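Local coordinates for protein major allergen Dau c 1 (Daucus carota, PDB 2WQL) that is a plant-defence (pathogenesis-related) allergen of the Bet v 1 family, forms a homodimer and probably binds small hydrophobic ligands in an internal cavity, at residues I10-V14 / F144-E148. The protein carries 4 engineered substitutions. Sequence-based numbering, arbitrary orientation.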
loop_
_atom_site.group_PDB
_atom_site.type_symbol
_atom_site.label_atom_id
_atom_site.label_comp_id
_atom_site.label_asym_id
_atom_site.label_seq_id
_atom_site.Cartn_x
_atom_site.Cartn_y
_atom_site.Cartn_z
ATOM N N ILE A 10 -13.527 -1.896 1.001
ATOM C CA ILE A 10 -13.592 -2.340 2.387
ATOM C C ILE A 10 -12.757 -3.607 2.561
ATOM O O ILE A 10 -12.956 -4.600 1.884
ATOM C CB ILE A 10 -15.040 -2.600 2.854
ATOM C CG1 ILE A 10 -15.924 -1.372 2.634
ATOM C CG2 ILE A 10 -15.061 -2.971 4.315
ATOM C CD1 ILE A 10 -17.412 -1.665 2.668
ATOM N N THR A 11 -11.818 -3.550 3.488
ATOM C CA THR A 11 -10.946 -4.675 3.788
ATOM C C THR A 11 -11.552 -5.547 4.883
ATOM O O THR A 11 -12.193 -5.044 5.810
ATOM C CB THR A 11 -9.553 -4.169 4.234
ATOM O OG1 THR A 11 -8.947 -3.471 3.143
ATOM C CG2 THR A 11 -8.636 -5.305 4.621
ATOM N N SER A 12 -11.339 -6.854 4.767
ATOM C CA SER A 12 -11.810 -7.814 5.749
ATOM C C SER A 12 -10.831 -8.963 5.896
ATOM O O SER A 12 -10.174 -9.342 4.949
ATOM C CB SER A 12 -13.175 -8.375 5.341
ATOM O OG SER A 12 -13.636 -9.356 6.268
ATOM N N SER A 13 -10.752 -9.528 7.091
ATOM C CA SER A 13 -9.941 -10.715 7.326
ATOM C C SER A 13 -10.689 -11.980 6.948
ATOM O O SER A 13 -10.082 -13.042 6.899
ATOM C CB SER A 13 -9.505 -10.804 8.791
ATOM O OG SER A 13 -10.618 -10.894 9.654
ATOM N N VAL A 14 -11.997 -11.873 6.709
ATOM C CA VAL A 14 -12.805 -12.994 6.250
ATOM C C VAL A 14 -12.560 -13.226 4.749
ATOM O O VAL A 14 -12.291 -12.287 3.998
ATOM C CB VAL A 14 -14.314 -12.750 6.500
ATOM C CG1 VAL A 14 -15.146 -13.845 5.869
ATOM C CG2 VAL A 14 -14.606 -12.645 7.989
ATOM N N PHE A 144 -21.860 -3.670 6.197
ATOM C CA PHE A 144 -20.839 -4.653 5.837
ATOM C C PHE A 144 -20.239 -5.298 7.083
ATOM O O PHE A 144 -20.158 -6.527 7.177
ATOM C CB PHE A 144 -19.717 -3.990 5.033
ATOM C CG PHE A 144 -18.637 -4.938 4.595
ATOM C CD1 PHE A 144 -18.637 -5.455 3.304
ATOM C CD2 PHE A 144 -17.633 -5.315 5.448
ATOM C CE1 PHE A 144 -17.655 -6.323 2.881
ATOM C CE2 PHE A 144 -16.651 -6.193 5.037
ATOM C CZ PHE A 144 -16.664 -6.695 3.741
ATOM N N LYS A 145 -19.829 -4.462 8.034
ATOM C CA LYS A 145 -19.129 -4.925 9.213
ATOM C C LYS A 145 -20.034 -5.655 10.199
ATOM O O LYS A 145 -19.586 -6.536 10.929
ATOM C CB LYS A 145 -18.407 -3.757 9.893
ATOM C CG LYS A 145 -17.191 -3.222 9.107
ATOM C CD LYS A 145 -16.101 -4.286 8.957
ATOM C CE LYS A 145 -14.790 -3.744 8.377
ATOM N NZ LYS A 145 -13.787 -4.867 8.202
ATOM N N ALA A 146 -21.307 -5.293 10.239
ATOM C CA ALA A 146 -22.260 -6.038 11.053
ATOM C C ALA A 146 -22.370 -7.462 10.495
ATOM O O ALA A 146 -22.440 -8.430 11.247
ATOM C CB ALA A 146 -23.622 -5.345 11.072
ATOM N N ILE A 147 -22.371 -7.577 9.167
ATOM C CA ILE A 147 -22.422 -8.877 8.496
ATOM C C ILE A 147 -21.124 -9.660 8.705
ATOM O O ILE A 147 -21.150 -10.863 8.981
ATOM C CB ILE A 147 -22.744 -8.727 6.979
ATOM C CG1 ILE A 147 -24.197 -8.279 6.784
ATOM C CG2 ILE A 147 -22.543 -10.031 6.229
ATOM C CD1 ILE A 147 -24.480 -7.697 5.415
ATOM N N GLU A 148 -19.989 -8.983 8.588
ATOM C CA GLU A 148 -18.693 -9.606 8.904
ATOM C C GLU A 148 -18.699 -10.234 10.311
ATOM O O GLU A 148 -18.233 -11.351 10.520
ATOM C CB GLU A 148 -17.564 -8.579 8.793
ATOM C CG GLU A 148 -16.186 -9.187 8.625
ATOM C CD GLU A 148 -15.055 -8.196 8.885
ATOM O OE1 GLU A 148 -14.395 -8.338 9.926
ATOM O OE2 GLU A 148 -14.818 -7.273 8.071
HETATM O O HOH W 1 -11.748 -7.800 8.927
#
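Lys145 crosses from the C-terminal helix to the end of the first strand, where its NZ donates a hydrogen bond to Thr11 O (2.9 Å). A bend at chi2 (-63°) brings the long, flexible chain there, and NZ lies in the carbonyl plane with a C=O...N angle of 159°. Glu148, three residues on and so on the same side of the helix, forms a salt bridge with the lysine, NZ meeting its OE2 on the syn side at 2.6 Å. That OE2 also takes a weak hydrogen bond from Ser12 OG (3.0 Å), while OE1 accepts from a water that in turn accepts from Ser13 N. Small and hydroxylated, Ser12 suits the strand end: its OG also receives the backbone N-H of Val14, forming an ST turn.

Apolar packing flanks this network. The flat Phe144 ring offers a face to branched, buried Ile10, whose CG2, anti to the backbone N, sits offset toward the rim, 3.9 Å from the centroid, a CH-pi contact; Ser12 CB approaches the ring edge. Compact Val14 lays CG2 against Glu148 CG at 3.9 Å.

Strand 10-12 runs nearly parallel to helix 144-148 (10°, axes 10.5 Å apart). As in the Bet v 1 fold, the long helix 130-153 packs against the antiparallel sheet, here its outermost strand 5-12, which hydrogen-bonds to strand 112-122. Ile19 of helix 16-25 packs on Ser12, Val14 and Phe144, whose ring borders the bound polyether, and Ala138 of the second subunit packs on Lys145 and Glu148.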